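Local coordinates for cellulose biosynthesis protein BcsG (Salmonella typhimurium LT2, PDB 5OLT) that is required for cellulose biosynthesis as a membrane protein and is represented here by its extramembrane, zinc-binding domain of the alkaline phosphatase family, at residues R275-I278 with D283-S286; S86-L91 with A247-L252; K43-F48 with N127-L132; K158-R161 with G165-S168; D221-P226 with K235-K240. All coordinates share one frame; numbering follows the deposited sequence. Where two conformers were deposited one is given.

Contact 1: R275-I278 with D283-S286; sequences RMQI and DIPS
Q277 and M276 reach from R275-I278 onto I284 of D283-S286, two parts of one long loop that leaves strand 259-265 and ends at helix 287-290. The second part closes as an inverse gamma turn centred on P285, with S286 N bonded to I284 O at 2.8 Å; S286 then serves as the N-cap of the helix.

The polar part of the contact belongs to Q277. Its CG stands anti to the carbonyl carbon (chi1 -54°) and the chain runs extended beyond CG, which carries the flat carboxamide across to the backbone of I284. The amide carbon CD lies 3.7 Å from I284 O and equally far from I284 CB, with the Q277 and I284 side chains crossing at about a right angle. Which end of the carboxamide is nitrogen and which oxygen is uncertain. On the first segment the backbone N of Q277 is held by D274 OD1.

The apolar part is small. M276 stretches its whole chain out, CG anti to the backbone N (chi1 -170°), until the methyl CE meets I284 CG1 at 3.9 Å, again roughly perpendicular. Y381 touches both M276 and I284, and I284 also rests on A360 and V362 of strand 360-365, so the contact is backed by the C-terminal part of the chain.

Other polar atoms have partners outside the two segments: D283 OD1 bonds Y101 OH, D283 O takes N357 ND2, and S286 OG accepts from the backbone N of I289.

Contact 2: S86-L91 with A247-L252; sequences SHFDIL and AFFTEL
H87, which lies beside F249, takes NZ of K297 on its backbone O, a hydrogen bond that ties it to strand 291-299. A second bond, from H87 ND1 to OD1 of D246, the residue just before A247-L252, is doubtful because H87 is modelled in two conformers.

Next to it the contact is aromatic. F88 and F249 make an offset edge-to-face (T-shaped) pair: the edge of F249 is directed at the face of F88, with ring centroids 5.9 Å apart and planes at 84°. The closest carbons, F88 CE1 and F249 CZ, stand 4.2 Å from each other, and F249 CE2 lies over one face of the F88 ring. Both residues have CG anti to the carbonyl carbon (chi1 -72° in F88, -75° in F249), setting it beside the backbone N.

The pair lies between helix 234-255 and the seven-stranded mixed sheet. F88 precedes strand 90-96, whose start carries a classic beta bulge, D89 and I90 both facing V296. F88 also touches V263, and F249 reaches V261 and K297 and makes a second edge-to-face pair with F299.

At the edge of F249, near the plane of its ring, sits CB of H87, 4.5 Å from F249 CD2. Further along the helix L252 continues the same packing against V261 and F299, whereas F248 faces L195 and W198 of helix 191-203.

Contact 3: K43-F48 with N127-L132; sequences KRKTTF and NNECYL
F48 and L132 form the close-packed end of this contact, K45 and E129 its open end. CZ of F48 meets the methyl CD1 of L132 at 3.8 Å, the two side chains meeting at a slant. In L132, CG anti to the backbone N (chi1 174°) together with a chi2 of 64° places CD1 there. V326 of helix 318-328 and N135 and L136 of helix 132-138 close round F48, so that F48 sits between these two helices.

On the looser side, extended K45 crosses E129 at about a right angle. Its NZ makes a salt bridge to E129 OE1, a weak hydrogen bond at 3.2 Å, while CD of K45 passes 3.4 Å from the other carboxylate oxygen, OE2 of E129. E129 was modelled in two conformers, so the bridge describes one of them.

Between the two ends a water donates to E129 O at 2.8 Å and lies beside T46 O, though its separation there is too short to be trusted. E129 O also receives ND2 of N135.

The second segment has its own bonds: N127 OD1 accepts E129 N at 3.1 Å in an Asx turn, the donor on a lone pair in the carbonyl plane. This opens the 3-10 turn 128-130, where C130 forms the disulfide to C114, next to S113.

The chemistry implies that F48 and L132 join the two loops directly, that backbone bonds of T46 and C130 to S113 link them indirectly, and that the bridge from exposed K45 to E129 probably adds only modestly.

Contact 4: K158-R161 with G165-S168; sequences KEVR and GMQS
The C-terminal end of helix 156-162 is finished here by a reversal of the chain through G165, the first residue to leave helical backbone angles, with positive phi. It brings M166 back against the helix end, where M166 N donates to V160 O at 3.1 Å and 165°. An inverse gamma turn centred on M166 follows and turns the chain alongside R161.

R161 is the polar clasp. Its chain, extended from CG to NE, runs past the carbonyl of M166, with R161 CG 3.5 Å from M166 O and a CA-H...O contact, also 3.5 Å, from R161 CA to M166 O. The guanidinium then presents its edge to one acceptor: NH2 bonds S168 O at 3.1 Å, the oxygen only 3° out of the guanidinium plane, and NE adds a weak second bond to the same oxygen. The NH2 bond, with weak help from NE, limits the rotation of the group. The amide of Q167 lies near R161 with its plane 22° from the guanidinium, NE2 of Q167 being 3.9 Å from R161 CD.

The apolar side is made by V160 and M166, side by side and pointing the same way, CG1 of V160 3.7 Å from CG of M166 in the conformer described.

Together these two residues face helix 102-110, V160 on A106 and L110 and M166 on L110, while M166 also rests on Q143 and L145 of strand 142-147, the edge of the main sheet, and S168 OG bonds OE1 of Q143.

Contact 5: D221-P226 with K235-K240; sequences DGNHFP and KIRAQK
N223 and F225 lie against I236 and R237, the first turn of helix 234-255, where the loop from strand 210-216 enters the helix. This helix is the crossover of a beta-alpha-beta unit whose two parallel strands, 210-216 and 259-265, flank strand 60-66.

N223 packs on the guanidinium of the buried R237 by van der Waals contact. CB of N223 approaches NH1 of R237 at 3.9 Å and the backbone O of N223 lies over one guanidinium face, while the N223 amide is turned 69° from the guanidinium plane.

The polar bonds of R237 go to residues outside the two segments. The bend at chi3 (-76°) folds the arginine chain so that its group lies among backbone carbonyls: NH1 bonds P218 O and H220 O, and NH2 and NE make weak bonds to A232 O and D233 O. N223 shares the first of these, ND2 also donating to P218 O, and its OD1 accepts F183 N. D221 OD1, 5.2 Å from R237 NH2, may add a long-range attraction to the charge.

The hydrophobic contact is a single touch on the surface side. F225 and I236 cross at about a right angle, and the methyl CG2 of I236 comes in at the edge of the ring, in its plane, 4.0 Å from CZ of F225. L180 of strand 178-181 touches N223, F225 and R237.

Within the loop, G222 has phi of 90°, and H224 ND1 makes only a weak bond to G222 O, at 3.3 Å.

Contacts 1, 4 and 5 lie around the zinc ion bound by C67, S102, E266 and H267: the side chains of N223, V160 and D283 come within about 10, 11 and 12 Å of it, none being a ligand. Contacts 1 and 5 are neighbours, nearest atoms about 8 Å apart. Contacts 2 and 5 use successive parts of helix 234-255, again about 8 Å apart at nearest atoms, and contact 5 is nested in the chain loop that contact 2 closes. Contacts 3 and 4 touch, Y131 CE2 standing 4.1 Å from G165 N. Contact 3 lies across the chain centre from contact 5, centres 36 Å apart.

Contact 1: R275-I278 with D283-S286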
# COMPACT_ATOMS: atom_id res chain seq x y z
N ARG A 275 -3.81 24.92 5.09
CA ARG A 275 -4.77 26.03 5.22
C ARG A 275 -6.16 25.49 5.49
O ARG A 275 -6.90 26.05 6.35
CB ARG A 275 -4.81 26.91 3.96
CG ARG A 275 -3.54 27.72 3.81
CD ARG A 275 -3.48 28.39 2.44
NE ARG A 275 -2.26 29.22 2.32
CZ ARG A 275 -1.35 29.10 1.36
NH1 ARG A 275 -1.45 28.19 0.40
NH2 ARG A 275 -0.31 29.92 1.36
N MET A 276 -6.57 24.46 4.74
CA MET A 276 -7.91 23.92 4.87
C MET A 276 -8.09 22.97 6.04
O MET A 276 -9.20 22.87 6.58
CB MET A 276 -8.31 23.19 3.60
CG MET A 276 -9.77 22.80 3.55
SD MET A 276 -10.16 22.00 2.00
CE MET A 276 -11.92 21.84 2.24
N GLN A 277 -7.04 22.21 6.37
CA GLN A 277 -7.17 21.16 7.36
C GLN A 277 -6.13 21.27 8.46
O GLN A 277 -4.94 21.03 8.24
CB GLN A 277 -7.05 19.78 6.68
CG GLN A 277 -8.03 19.66 5.53
CD GLN A 277 -8.05 18.23 5.03
OE1 GLN A 277 -7.19 17.80 4.23
NE2 GLN A 277 -9.00 17.51 5.46
N ILE A 278 -6.58 21.62 9.66
CA ILE A 278 -5.67 21.76 10.81
C ILE A 278 -5.07 20.37 11.10
O ILE A 278 -5.65 19.33 10.73
CB ILE A 278 -6.44 22.38 12.01
CG1 ILE A 278 -5.45 23.05 13.00
CG2 ILE A 278 -7.40 21.35 12.60
CD1 ILE A 278 -6.01 24.24 13.78
N ASP A 283 -10.26 14.79 6.43
CA ASP A 283 -11.49 14.47 5.69
C ASP A 283 -11.37 14.72 4.20
O ASP A 283 -12.15 14.16 3.42
CB ASP A 283 -12.68 15.22 6.30
CG ASP A 283 -12.87 14.80 7.75
OD1 ASP A 283 -12.98 13.56 8.03
OD2 ASP A 283 -12.77 15.67 8.61
N ILE A 284 -10.44 15.58 3.80
CA ILE A 284 -10.12 15.78 2.39
C ILE A 284 -8.81 15.07 2.11
O ILE A 284 -7.81 15.31 2.79
CB ILE A 284 -10.05 17.27 2.03
CG1 ILE A 284 -11.40 17.99 2.35
CG2 ILE A 284 -9.66 17.45 0.57
CD1 ILE A 284 -12.60 17.44 1.59
N PRO A 285 -8.79 14.16 1.12
CA PRO A 285 -7.56 13.34 0.88
C PRO A 285 -6.55 14.12 0.04
O PRO A 285 -6.40 13.92 -1.18
CB PRO A 285 -8.11 12.10 0.20
CG PRO A 285 -9.28 12.64 -0.60
CD PRO A 285 -9.92 13.71 0.27
N SER A 286 -5.91 15.08 0.70
CA SER A 286 -4.94 15.95 0.05
C SER A 286 -3.69 15.20 -0.40
O SER A 286 -3.40 14.12 0.12
CB SER A 286 -4.54 17.04 1.04
OG SER A 286 -3.74 16.45 2.05

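Contact 2: S86-L91 with A247-L252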
# COMPACT_ATOMS: atom_id res chain seq x y z
N SER A 86 16.62 3.00 4.09
CA SER A 86 17.73 2.55 3.31
C SER A 86 17.78 1.02 3.18
O SER A 86 18.59 0.51 2.39
CB SER A 86 19.04 3.10 3.91
OG SER A 86 19.34 2.44 5.12
N HIS A 87 16.93 0.30 3.93
CA HIS A 87 17.00 -1.14 3.94
C HIS A 87 16.13 -1.81 2.90
O HIS A 87 16.33 -2.96 2.58
CB HIS A 87 16.80 -1.63 5.38
CG HIS A 87 17.91 -1.20 6.30
ND1 HIS A 87 17.78 -1.17 7.66
CD2 HIS A 87 19.15 -0.72 6.03
CE1 HIS A 87 18.90 -0.74 8.21
NE2 HIS A 87 19.74 -0.44 7.24
N PHE A 88 15.25 -1.06 2.27
CA PHE A 88 14.40 -1.64 1.21
C PHE A 88 15.18 -1.93 -0.06
O PHE A 88 16.23 -1.36 -0.30
CB PHE A 88 13.26 -0.65 0.88
CG PHE A 88 12.22 -0.56 1.96
CD1 PHE A 88 11.28 -1.58 2.11
CD2 PHE A 88 12.21 0.52 2.82
CE1 PHE A 88 10.33 -1.50 3.13
CE2 PHE A 88 11.28 0.61 3.86
CZ PHE A 88 10.34 -0.40 4.01
N ASP A 89 14.64 -2.83 -0.87
CA ASP A 89 15.17 -3.05 -2.20
C ASP A 89 14.57 -2.09 -3.19
O ASP A 89 15.23 -1.67 -4.12
CB ASP A 89 14.91 -4.47 -2.67
CG ASP A 89 15.63 -5.51 -1.86
OD1 ASP A 89 16.70 -5.21 -1.24
OD2 ASP A 89 15.15 -6.67 -1.87
N ILE A 90 13.30 -1.73 -3.00
CA ILE A 90 12.53 -0.87 -3.89
C ILE A 90 11.79 0.13 -3.02
O ILE A 90 11.15 -0.29 -2.03
CB ILE A 90 11.52 -1.71 -4.70
CG1 ILE A 90 12.22 -2.77 -5.56
CG2 ILE A 90 10.63 -0.78 -5.54
CD1 ILE A 90 11.26 -3.82 -6.11
N LEU A 91 11.84 1.40 -3.35
CA LEU A 91 11.16 2.42 -2.54
C LEU A 91 10.41 3.36 -3.46
O LEU A 91 11.02 3.98 -4.36
CB LEU A 91 12.21 3.15 -1.68
CG LEU A 91 11.72 4.21 -0.71
CD1 LEU A 91 10.76 3.61 0.31
CD2 LEU A 91 12.93 4.83 -0.00
N ALA A 247 14.48 -4.15 13.25
CA ALA A 247 14.89 -5.29 14.06
C ALA A 247 14.30 -6.56 13.46
O ALA A 247 15.00 -7.57 13.33
CB ALA A 247 14.47 -5.11 15.50
N PHE A 248 13.03 -6.51 13.04
CA PHE A 248 12.44 -7.66 12.42
C PHE A 248 13.08 -8.01 11.08
O PHE A 248 13.27 -9.20 10.80
CB PHE A 248 10.93 -7.49 12.26
CG PHE A 248 10.29 -8.74 11.80
CD1 PHE A 248 10.35 -9.87 12.66
CD2 PHE A 248 9.71 -8.85 10.56
CE1 PHE A 248 9.79 -11.07 12.29
CE2 PHE A 248 9.15 -10.10 10.16
CZ PHE A 248 9.22 -11.20 11.04
N PHE A 249 13.43 -7.01 10.28
CA PHE A 249 14.12 -7.30 9.02
C PHE A 249 15.41 -8.07 9.33
O PHE A 249 15.75 -9.02 8.62
CB PHE A 249 14.43 -6.01 8.27
CG PHE A 249 13.24 -5.37 7.60
CD1 PHE A 249 11.92 -5.86 7.77
CD2 PHE A 249 13.43 -4.28 6.75
CE1 PHE A 249 10.83 -5.24 7.11
CE2 PHE A 249 12.37 -3.68 6.10
CZ PHE A 249 11.07 -4.15 6.29
N THR A 250 16.12 -7.66 10.38
CA THR A 250 17.35 -8.40 10.80
C THR A 250 17.05 -9.86 11.18
O THR A 250 17.79 -10.80 10.77
CB THR A 250 18.09 -7.64 11.91
OG1 THR A 250 18.43 -6.35 11.39
CG2 THR A 250 19.35 -8.35 12.32
N GLU A 251 15.98 -10.07 11.95
CA GLU A 251 15.52 -11.43 12.28
C GLU A 251 15.19 -12.22 11.03
O GLU A 251 15.53 -13.42 10.94
CB GLU A 251 14.31 -11.43 13.23
CG GLU A 251 14.62 -11.01 14.66
CD GLU A 251 15.79 -11.80 15.22
OE1 GLU A 251 15.65 -13.03 15.41
OE2 GLU A 251 16.87 -11.18 15.46
N LEU A 252 14.57 -11.56 10.05
CA LEU A 252 14.19 -12.25 8.82
C LEU A 252 15.41 -12.66 8.04
O LEU A 252 15.46 -13.80 7.52
CB LEU A 252 13.31 -11.40 7.90
CG LEU A 252 11.81 -11.42 8.12
CD1 LEU A 252 11.24 -10.66 6.94
CD2 LEU A 252 11.22 -12.80 8.18

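Contact 3: K43-F48 with N127-L132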
# COMPACT_ATOMS: atom_id res chain seq x y z
N LYS A 43 -10.27 -1.07 -17.09
CA LYS A 43 -9.73 -2.03 -18.05
C LYS A 43 -8.40 -2.63 -17.61
O LYS A 43 -7.86 -3.49 -18.30
CB LYS A 43 -9.58 -1.35 -19.42
CG LYS A 43 -10.93 -0.91 -20.03
CD LYS A 43 -10.67 -0.44 -21.45
CE LYS A 43 -11.95 0.01 -22.11
NZ LYS A 43 -12.53 -1.03 -23.00
N ARG A 44 -7.87 -2.19 -16.48
CA ARG A 44 -6.52 -2.59 -16.05
C ARG A 44 -6.59 -3.72 -15.05
O ARG A 44 -7.40 -3.71 -14.14
CB ARG A 44 -5.78 -1.41 -15.38
CG ARG A 44 -5.66 -0.20 -16.27
CD ARG A 44 -4.95 0.94 -15.56
NE ARG A 44 -3.50 0.76 -15.60
CZ ARG A 44 -2.64 1.65 -15.10
NH1 ARG A 44 -3.05 2.69 -14.40
NH2 ARG A 44 -1.33 1.43 -15.23
N LYS A 45 -5.70 -4.70 -15.24
CA LYS A 45 -5.60 -5.80 -14.29
C LYS A 45 -4.22 -6.40 -14.41
O LYS A 45 -3.59 -6.32 -15.47
CB LYS A 45 -6.71 -6.85 -14.49
CG LYS A 45 -6.56 -7.70 -15.73
CD LYS A 45 -7.56 -8.85 -15.71
CE LYS A 45 -7.22 -9.87 -16.81
NZ LYS A 45 -8.00 -11.14 -16.72
N THR A 46 -3.78 -6.96 -13.30
CA THR A 46 -2.62 -7.83 -13.29
C THR A 46 -3.09 -9.20 -13.73
O THR A 46 -4.04 -9.75 -13.21
CB THR A 46 -2.08 -7.94 -11.88
OG1 THR A 46 -1.90 -6.62 -11.38
CG2 THR A 46 -0.77 -8.69 -11.87
N THR A 47 -2.40 -9.79 -14.67
CA THR A 47 -2.77 -11.19 -14.97
C THR A 47 -1.87 -12.16 -14.21
O THR A 47 -0.65 -12.14 -14.40
CB THR A 47 -2.77 -11.48 -16.46
OG1 THR A 47 -3.74 -10.62 -17.07
CG2 THR A 47 -3.16 -12.91 -16.74
N PHE A 48 -2.48 -12.92 -13.31
CA PHE A 48 -1.81 -14.05 -12.65
C PHE A 48 -1.79 -15.28 -13.55
O PHE A 48 -2.70 -15.47 -14.37
CB PHE A 48 -2.44 -14.34 -11.30
CG PHE A 48 -2.03 -13.37 -10.24
CD1 PHE A 48 -2.61 -12.09 -10.16
CD2 PHE A 48 -1.03 -13.71 -9.32
CE1 PHE A 48 -2.19 -11.20 -9.21
CE2 PHE A 48 -0.59 -12.81 -8.38
CZ PHE A 48 -1.18 -11.54 -8.29
N ASN A 127 -14.82 -7.90 -9.39
CA ASN A 127 -14.46 -9.11 -10.08
C ASN A 127 -13.49 -9.94 -9.20
O ASN A 127 -12.60 -9.37 -8.54
CB ASN A 127 -13.82 -8.71 -11.39
CG ASN A 127 -13.62 -9.87 -12.30
OD1 ASN A 127 -12.77 -10.73 -12.06
ND2 ASN A 127 -14.41 -9.92 -13.37
N ASN A 128 -13.64 -11.26 -9.18
CA ASN A 128 -12.80 -12.11 -8.31
C ASN A 128 -11.27 -11.90 -8.53
O ASN A 128 -10.47 -12.00 -7.58
CB ASN A 128 -13.16 -13.59 -8.49
CG ASN A 128 -14.44 -13.95 -7.77
OD1 ASN A 128 -14.66 -13.56 -6.61
ND2 ASN A 128 -15.30 -14.70 -8.45
N GLU A 129 -10.91 -11.59 -9.78
CA GLU A 129 -9.50 -11.42 -10.18
C GLU A 129 -8.87 -10.15 -9.59
O GLU A 129 -7.67 -9.95 -9.68
CB GLU A 129 -9.34 -11.42 -11.71
CG GLU A 129 -9.80 -10.16 -12.43
CD GLU A 129 -10.24 -10.40 -13.87
OE1 GLU A 129 -10.13 -11.55 -14.36
OE2 GLU A 129 -10.68 -9.43 -14.52
N CYS A 130 -9.69 -9.30 -9.00
CA CYS A 130 -9.18 -8.06 -8.45
C CYS A 130 -8.57 -8.24 -7.06
O CYS A 130 -7.76 -7.39 -6.64
CB CYS A 130 -10.27 -7.02 -8.39
SG CYS A 130 -10.95 -6.60 -10.02
N TYR A 131 -8.91 -9.33 -6.38
CA TYR A 131 -8.52 -9.53 -4.99
C TYR A 131 -7.17 -10.20 -4.93
O TYR A 131 -7.05 -11.39 -5.20
CB TYR A 131 -9.57 -10.31 -4.20
CG TYR A 131 -10.91 -9.63 -4.13
CD1 TYR A 131 -11.82 -9.71 -5.19
CD2 TYR A 131 -11.28 -8.92 -2.98
CE1 TYR A 131 -13.06 -9.09 -5.12
CE2 TYR A 131 -12.53 -8.29 -2.91
CZ TYR A 131 -13.41 -8.42 -3.98
OH TYR A 131 -14.66 -7.81 -3.95
N LEU A 132 -6.15 -9.41 -4.59
CA LEU A 132 -4.77 -9.90 -4.62
C LEU A 132 -4.59 -11.22 -3.83
O LEU A 132 -3.93 -12.17 -4.34
CB LEU A 132 -3.86 -8.81 -4.03
CG LEU A 132 -2.38 -9.17 -3.82
CD1 LEU A 132 -1.73 -9.46 -5.19
CD2 LEU A 132 -1.69 -8.01 -3.07
O HOH W 1 -5.93 -10.47 -11.85

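Contact 4: K158-R161 with G165-S168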
# COMPACT_ATOMS: atom_id res chain seq x y z
N LYS A 158 -14.62 -5.75 10.00
CA LYS A 158 -15.78 -6.10 9.15
C LYS A 158 -15.58 -5.63 7.70
O LYS A 158 -15.89 -6.38 6.77
CB LYS A 158 -17.07 -5.56 9.75
CG LYS A 158 -17.52 -6.33 10.99
CD LYS A 158 -18.79 -5.73 11.58
CE LYS A 158 -19.25 -6.51 12.81
NZ LYS A 158 -20.31 -5.77 13.54
N GLU A 159 -15.04 -4.41 7.49
CA GLU A 159 -14.78 -3.92 6.13
C GLU A 159 -13.73 -4.78 5.42
O GLU A 159 -13.90 -5.14 4.24
CB GLU A 159 -14.36 -2.43 6.12
CG GLU A 159 -15.44 -1.48 6.64
CD GLU A 159 -15.40 -0.11 6.00
OE1 GLU A 159 -14.49 0.17 5.21
OE2 GLU A 159 -16.30 0.72 6.28
N VAL A 160 -12.66 -5.15 6.14
CA VAL A 160 -11.63 -6.03 5.56
C VAL A 160 -12.22 -7.37 5.11
O VAL A 160 -11.85 -7.87 4.03
CB VAL A 160 -10.48 -6.23 6.60
CG1 VAL A 160 -9.57 -7.40 6.25
CG2 VAL A 160 -9.67 -4.94 6.73
N ARG A 161 -13.12 -7.95 5.93
CA ARG A 161 -13.78 -9.22 5.58
C ARG A 161 -14.79 -9.05 4.42
O ARG A 161 -14.71 -9.78 3.42
CB ARG A 161 -14.48 -9.82 6.80
CG ARG A 161 -13.52 -10.19 7.91
CD ARG A 161 -14.09 -11.32 8.75
NE ARG A 161 -13.01 -11.95 9.50
CZ ARG A 161 -12.90 -11.96 10.82
NH1 ARG A 161 -13.82 -11.39 11.59
NH2 ARG A 161 -11.84 -12.56 11.37
N GLY A 165 -12.69 -8.81 1.13
CA GLY A 165 -12.77 -10.22 0.78
C GLY A 165 -11.91 -11.16 1.61
O GLY A 165 -11.82 -12.33 1.29
N MET A 166 -11.31 -10.65 2.68
CA MET A 166 -10.37 -11.42 3.47
C MET A 166 -11.14 -12.22 4.54
O MET A 166 -11.38 -11.73 5.63
CB MET A 166 -9.34 -10.43 4.03
CG MET A 166 -8.54 -10.86 5.25
SD MET A 166 -7.15 -11.83 4.71
CE MET A 166 -6.38 -10.63 3.63
N GLN A 167 -11.56 -13.43 4.18
CA GLN A 167 -12.38 -14.28 5.05
C GLN A 167 -11.47 -15.28 5.79
O GLN A 167 -11.50 -16.48 5.54
CB GLN A 167 -13.52 -14.96 4.23
CG GLN A 167 -14.65 -15.59 5.05
CD GLN A 167 -15.26 -14.63 6.06
OE1 GLN A 167 -16.02 -13.74 5.70
NE2 GLN A 167 -14.94 -14.83 7.33
N SER A 168 -10.62 -14.75 6.67
CA SER A 168 -9.68 -15.52 7.49
C SER A 168 -9.83 -15.03 8.90
O SER A 168 -10.13 -13.86 9.13
CB SER A 168 -8.22 -15.32 7.09
OG SER A 168 -7.98 -15.65 5.76

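Contact 5: D221-P226 with K235-K240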
# COMPACT_ATOMS: atom_id res chain seq x y z
N ASP A 221 -3.82 8.79 15.60
CA ASP A 221 -4.02 9.84 16.59
C ASP A 221 -4.71 9.28 17.87
O ASP A 221 -5.54 8.36 17.80
CB ASP A 221 -4.85 10.98 15.99
CG ASP A 221 -4.61 12.30 16.71
OD1 ASP A 221 -3.76 12.38 17.66
OD2 ASP A 221 -5.29 13.27 16.30
N GLY A 222 -4.33 9.82 19.02
CA GLY A 222 -5.00 9.47 20.26
C GLY A 222 -4.42 8.29 21.02
O GLY A 222 -4.90 7.98 22.09
N ASN A 223 -3.43 7.61 20.45
CA ASN A 223 -2.81 6.48 21.14
C ASN A 223 -1.87 6.97 22.21
O ASN A 223 -1.16 7.97 22.04
CB ASN A 223 -2.01 5.63 20.17
CG ASN A 223 -2.89 4.85 19.20
OD1 ASN A 223 -4.12 4.78 19.36
ND2 ASN A 223 -2.27 4.28 18.19
N HIS A 224 -1.86 6.26 23.33
CA HIS A 224 -1.02 6.66 24.47
C HIS A 224 -0.35 5.47 25.13
O HIS A 224 -0.81 4.35 25.02
CB HIS A 224 -1.84 7.43 25.48
CG HIS A 224 -3.09 6.76 25.91
ND1 HIS A 224 -4.27 6.85 25.18
CD2 HIS A 224 -3.36 5.96 26.98
CE1 HIS A 224 -5.21 6.14 25.80
NE2 HIS A 224 -4.69 5.58 26.88
N PHE A 225 0.78 5.71 25.80
CA PHE A 225 1.39 4.66 26.61
C PHE A 225 0.44 4.34 27.79
O PHE A 225 -0.26 5.23 28.26
CB PHE A 225 2.75 5.08 27.13
CG PHE A 225 3.77 5.22 26.04
CD1 PHE A 225 4.13 4.14 25.25
CD2 PHE A 225 4.35 6.47 25.79
CE1 PHE A 225 5.07 4.29 24.23
CE2 PHE A 225 5.30 6.62 24.78
CZ PHE A 225 5.64 5.54 23.99
N PRO A 226 0.38 3.05 28.21
CA PRO A 226 -0.58 2.70 29.28
C PRO A 226 -0.31 3.56 30.50
O PRO A 226 0.83 3.75 30.90
CB PRO A 226 -0.26 1.23 29.55
CG PRO A 226 0.23 0.72 28.22
CD PRO A 226 1.03 1.86 27.63
N LYS A 235 6.49 11.34 16.75
CA LYS A 235 7.83 10.95 16.34
C LYS A 235 8.39 9.83 17.24
O LYS A 235 9.17 9.00 16.77
CB LYS A 235 8.79 12.13 16.23
CG LYS A 235 9.19 12.78 17.53
CD LYS A 235 10.22 13.90 17.29
CE LYS A 235 9.67 15.12 16.59
NZ LYS A 235 8.38 15.65 17.12
N ILE A 236 7.97 9.80 18.52
CA ILE A 236 8.37 8.70 19.39
C ILE A 236 7.77 7.38 18.93
O ILE A 236 8.48 6.37 18.81
CB ILE A 236 7.96 8.99 20.86
CG1 ILE A 236 8.75 10.18 21.42
CG2 ILE A 236 8.08 7.74 21.76
CD1 ILE A 236 10.25 9.92 21.65
N ARG A 237 6.47 7.41 18.59
CA ARG A 237 5.82 6.20 18.10
C ARG A 237 6.38 5.74 16.77
O ARG A 237 6.50 4.53 16.52
CB ARG A 237 4.31 6.39 18.05
CG ARG A 237 3.70 6.46 19.46
CD ARG A 237 2.22 6.70 19.34
NE ARG A 237 1.96 8.09 18.99
CZ ARG A 237 0.94 8.52 18.25
NH1 ARG A 237 0.16 7.65 17.61
NH2 ARG A 237 0.76 9.83 18.07
N ALA A 238 6.67 6.70 15.90
CA ALA A 238 7.18 6.34 14.56
C ALA A 238 8.60 5.80 14.67
O ALA A 238 8.90 4.77 14.05
CB ALA A 238 7.10 7.54 13.62
N GLN A 239 9.47 6.44 15.48
CA GLN A 239 10.79 5.87 15.73
C GLN A 239 10.69 4.45 16.28
O GLN A 239 11.45 3.57 15.85
CB GLN A 239 11.54 6.79 16.70
CG GLN A 239 12.91 6.26 17.09
CD GLN A 239 13.97 6.41 16.01
OE1 GLN A 239 13.94 7.38 15.21
NE2 GLN A 239 14.96 5.49 16.01
N LYS A 240 9.80 4.23 17.26
CA LYS A 240 9.64 2.91 17.86
C LYS A 240 9.23 1.90 16.80
O LYS A 240 9.79 0.81 16.72
CB LYS A 240 8.59 2.98 18.97
CG LYS A 240 8.21 1.64 19.60
CD LYS A 240 7.27 1.90 20.77
CE LYS A 240 6.81 0.63 21.48
NZ LYS A 240 7.69 0.24 22.59